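Local coordinates for dihydrodipicolinate synthase family protein (Sinorhizobium meliloti, PDB 4DNH) that is of unknown function but, as a TIM-barrel protein probably related to the dihydrodipicolinate synthases, may be an enzyme, at residues A39-P47 with A58-R68. Residues are numbered along the deposited sequence; the frame is centred on the assembly and turned at random.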
loop_
_atom_site.group_PDB
_atom_site.type_symbol
_atom_site.label_atom_id
_atom_site.label_comp_id
_atom_site.label_asym_id
_atom_site.label_seq_id
_atom_site.Cartn_x
_atom_site.Cartn_y
_atom_site.Cartn_z
ATOM N N ALA A 39 6.389 -2.351 -1.956
ATOM C CA ALA A 39 5.314 -1.498 -2.401
ATOM C C ALA A 39 3.992 -2.285 -2.382
ATOM O O ALA A 39 3.914 -3.421 -2.873
ATOM C CB ALA A 39 5.621 -0.946 -3.776
ATOM N N ALA A 40 2.958 -1.704 -1.774
ATOM C CA ALA A 40 1.619 -2.281 -1.866
ATOM C C ALA A 40 1.068 -1.874 -3.230
ATOM O O ALA A 40 0.841 -0.689 -3.476
ATOM C CB ALA A 40 0.736 -1.774 -0.742
ATOM N N ALA A 41 0.861 -2.842 -4.119
ATOM C CA ALA A 41 0.646 -2.516 -5.515
ATOM C C ALA A 41 -0.830 -2.466 -5.897
ATOM O O ALA A 41 -1.644 -3.263 -5.413
ATOM C CB ALA A 41 1.389 -3.507 -6.402
ATOM N N HIS A 42 -1.154 -1.542 -6.795
ATOM C CA HIS A 42 -2.528 -1.297 -7.229
ATOM C C HIS A 42 -2.941 -2.293 -8.285
ATOM O O HIS A 42 -2.107 -3.053 -8.796
ATOM C CB HIS A 42 -2.649 0.126 -7.773
ATOM C CG HIS A 42 -1.944 0.329 -9.087
ATOM N ND1 HIS A 42 -0.620 0.526 -9.172
ATOM C CD2 HIS A 42 -2.428 0.343 -10.395
ATOM C CE1 HIS A 42 -0.274 0.673 -10.463
ATOM N NE2 HIS A 42 -1.380 0.554 -11.207
ATOM N N VAL A 43 -4.231 -2.276 -8.624
ATOM C CA VAL A 43 -4.813 -3.135 -9.655
ATOM C C VAL A 43 -5.256 -2.343 -10.882
ATOM O O VAL A 43 -5.899 -1.308 -10.750
ATOM C CB VAL A 43 -6.032 -3.906 -9.105
ATOM C CG1 VAL A 43 -6.747 -4.661 -10.228
ATOM C CG2 VAL A 43 -5.585 -4.880 -8.033
ATOM N N VAL A 44 -4.927 -2.833 -12.074
ATOM C CA VAL A 44 -5.430 -2.260 -13.310
ATOM C C VAL A 44 -6.770 -2.896 -13.710
ATOM O O VAL A 44 -6.849 -4.119 -13.969
ATOM C CB VAL A 44 -4.428 -2.410 -14.464
ATOM C CG1 VAL A 44 -4.912 -1.669 -15.724
ATOM C CG2 VAL A 44 -3.072 -1.893 -14.014
ATOM N N ALA A 45 -7.820 -2.068 -13.775
ATOM C CA ALA A 45 -9.114 -2.551 -14.261
ATOM C C ALA A 45 -9.131 -2.762 -15.777
ATOM O O ALA A 45 -8.354 -2.160 -16.518
ATOM C CB ALA A 45 -10.240 -1.613 -13.837
ATOM N N ASP A 46 -10.044 -3.602 -16.237
ATOM C CA ASP A 46 -10.227 -3.801 -17.672
ATOM C C ASP A 46 -11.354 -2.876 -18.115
ATOM O O ASP A 46 -12.506 -3.094 -17.748
ATOM C CB ASP A 46 -10.568 -5.264 -17.966
ATOM C CG ASP A 46 -10.913 -5.511 -19.428
ATOM O OD1 ASP A 46 -10.756 -4.575 -20.240
ATOM O OD2 ASP A 46 -11.327 -6.658 -19.767
ATOM N N PRO A 47 -11.031 -1.844 -18.909
ATOM C CA PRO A 47 -12.062 -0.869 -19.267
ATOM C C PRO A 47 -13.038 -1.347 -20.361
ATOM O O PRO A 47 -13.907 -0.570 -20.761
ATOM C CB PRO A 47 -11.240 0.322 -19.773
ATOM C CG PRO A 47 -10.010 -0.292 -20.355
ATOM C CD PRO A 47 -9.725 -1.528 -19.534
ATOM N N ALA A 58 -13.518 -6.025 -12.968
ATOM C CA ALA A 58 -12.998 -6.752 -14.117
ATOM C C ALA A 58 -11.574 -6.288 -14.258
ATOM O O ALA A 58 -11.328 -5.083 -14.383
ATOM C CB ALA A 58 -13.786 -6.422 -15.358
ATOM N N ILE A 59 -10.641 -7.229 -14.215
ATOM C CA ILE A 59 -9.228 -6.893 -14.071
ATOM C C ILE A 59 -8.459 -7.132 -15.365
ATOM O O ILE A 59 -8.702 -8.099 -16.087
ATOM C CB ILE A 59 -8.595 -7.687 -12.899
ATOM C CG1 ILE A 59 -9.254 -7.276 -11.570
ATOM C CG2 ILE A 59 -7.081 -7.489 -12.841
ATOM C CD1 ILE A 59 -8.991 -8.213 -10.407
ATOM N N ASP A 60 -7.540 -6.229 -15.669
ATOM C CA ASP A 60 -6.609 -6.458 -16.747
ATOM C C ASP A 60 -5.387 -7.156 -16.156
ATOM O O ASP A 60 -4.514 -6.510 -15.593
ATOM C CB ASP A 60 -6.231 -5.119 -17.377
ATOM C CG ASP A 60 -5.258 -5.265 -18.518
ATOM O OD1 ASP A 60 -4.766 -6.387 -18.759
ATOM O OD2 ASP A 60 -4.973 -4.256 -19.183
ATOM N N TRP A 61 -5.323 -8.475 -16.264
ATOM C CA TRP A 61 -4.190 -9.240 -15.700
ATOM C C TRP A 61 -2.829 -8.873 -16.236
ATOM O O TRP A 61 -1.878 -8.721 -15.475
ATOM C CB TRP A 61 -4.446 -10.721 -15.850
ATOM C CG TRP A 61 -5.727 -11.094 -15.158
ATOM C CD1 TRP A 61 -6.939 -11.441 -15.741
ATOM C CD2 TRP A 61 -5.976 -11.113 -13.712
ATOM N NE1 TRP A 61 -7.882 -11.711 -14.779
ATOM C CE2 TRP A 61 -7.370 -11.519 -13.541
ATOM C CE3 TRP A 61 -5.199 -10.868 -12.582
ATOM C CZ2 TRP A 61 -7.946 -11.653 -12.294
ATOM C CZ3 TRP A 61 -5.789 -11.009 -11.327
ATOM C CH2 TRP A 61 -7.138 -11.384 -11.186
ATOM N N GLU A 62 -2.727 -8.720 -17.551
ATOM C CA GLU A 62 -1.471 -8.402 -18.202
ATOM C C GLU A 62 -0.932 -7.083 -17.659
ATOM O O GLU A 62 0.212 -7.009 -17.205
ATOM C CB GLU A 62 -1.663 -8.358 -19.724
ATOM C CG GLU A 62 -0.370 -8.295 -20.526
ATOM C CD GLU A 62 0.003 -6.890 -21.008
ATOM O OE1 GLU A 62 -0.524 -5.882 -20.484
ATOM O OE2 GLU A 62 0.846 -6.792 -21.936
ATOM N N ARG A 63 -1.767 -6.050 -17.669
ATOM C CA ARG A 63 -1.340 -4.766 -17.176
ATOM C C ARG A 63 -1.058 -4.776 -15.658
ATOM O O ARG A 63 -0.102 -4.143 -15.202
ATOM C CB ARG A 63 -2.365 -3.708 -17.549
ATOM C CG ARG A 63 -1.763 -2.353 -17.863
ATOM C CD ARG A 63 -1.404 -2.202 -19.334
ATOM N NE ARG A 63 -0.304 -3.070 -19.744
ATOM C CZ ARG A 63 0.993 -2.839 -19.538
ATOM N NH1 ARG A 63 1.402 -1.748 -18.908
ATOM N NH2 ARG A 63 1.892 -3.719 -19.968
ATOM N N THR A 64 -1.866 -5.497 -14.884
ATOM C CA THR A 64 -1.659 -5.613 -13.434
ATOM C C THR A 64 -0.350 -6.320 -13.110
ATOM O O THR A 64 0.430 -5.834 -12.291
ATOM C CB THR A 64 -2.836 -6.348 -12.760
ATOM O OG1 THR A 64 -4.027 -5.572 -12.927
ATOM C CG2 THR A 64 -2.596 -6.565 -11.286
ATOM N N LEU A 65 -0.090 -7.453 -13.768
ATOM C CA LEU A 65 1.159 -8.185 -13.535
ATOM C C LEU A 65 2.385 -7.458 -14.073
ATOM O O LEU A 65 3.444 -7.510 -13.457
ATOM C CB LEU A 65 1.091 -9.613 -14.058
ATOM C CG LEU A 65 -0.090 -10.468 -13.609
ATOM C CD1 LEU A 65 -0.202 -11.729 -14.476
ATOM C CD2 LEU A 65 0.017 -10.808 -12.127
ATOM N N ALA A 66 2.251 -6.762 -15.196
ATOM C CA ALA A 66 3.362 -5.946 -15.704
ATOM C C ALA A 66 3.853 -4.973 -14.638
ATOM O O ALA A 66 5.040 -4.684 -14.557
ATOM C CB ALA A 66 2.984 -5.202 -16.968
ATOM N N PHE A 67 2.947 -4.486 -13.801
ATOM C CA PHE A 67 3.355 -3.556 -12.747
ATOM C C PHE A 67 4.112 -4.226 -11.583
ATOM O O PHE A 67 5.018 -3.635 -11.026
ATOM C CB PHE A 67 2.166 -2.738 -12.254
ATOM C CG PHE A 67 2.545 -1.668 -11.299
ATOM C CD1 PHE A 67 3.122 -0.482 -11.757
ATOM C CD2 PHE A 67 2.339 -1.839 -9.928
ATOM C CE1 PHE A 67 3.489 0.520 -10.871
ATOM C CE2 PHE A 67 2.703 -0.841 -9.044
ATOM C CZ PHE A 67 3.281 0.338 -9.515
ATOM N N ARG A 68 3.742 -5.443 -11.208
ATOM C CA ARG A 68 4.592 -6.232 -10.320
ATOM C C ARG A 68 6.032 -6.393 -10.848
ATOM O O ARG A 68 6.994 -6.277 -10.080
ATOM C CB ARG A 68 3.965 -7.590 -10.044
ATOM C CG ARG A 68 2.867 -7.550 -8.994
ATOM C CD ARG A 68 1.504 -7.256 -9.597
ATOM N NE ARG A 68 0.538 -6.868 -8.563
ATOM C CZ ARG A 68 -0.260 -5.799 -8.607
ATOM N NH1 ARG A 68 -0.236 -4.983 -9.666
ATOM N NH2 ARG A 68 -1.084 -5.549 -7.577
#
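The guanidinium of Arg68 reaches the main chain beyond strand 37-40 end-on, both terminal nitrogens converging on one acceptor, His42 O. NH1 approaches nearly along the C=O axis (Arg68 NH1 to His42 O 2.8 Å), whereas NH2 comes from above the carbonyl plane. Ala41 CB lies over one face of the group and Thr64 CG2 over the other, while Thr64 O also takes NH1 and Glu80 forms a salt bridge with NE, which together limit how far the group can turn. A leucine here would probably leave His42 O without these two donors and the Glu80 carboxylate without this charged partner. The imidazole of His42, which Asp280 holds through ND1, meets Phe67 edge-to-face, its CE1 over the ring centre and the planes at 58°. With CG anti to the backbone N (chi1 -173°), the Phe67 ring is carried toward the 39-47 chain. Further along, Thr64 OG1 accepts from Val44 N at 3.0 Å and donates to Asp60 O, linking the 39-47 chain to the start of helix 61-73. Val44 CG1 lies alongside Arg63 CB, 3.7 Å away. A single beta bridge between Ala45 and Ile59, made by Asp60 N to Val44 O (2.8 Å) and Asp46 N to Ala58 O (2.7 Å), draws together the ends of the loop joining strand 37-40 to helix 61-73, the first beta-alpha unit of a TIM barrel.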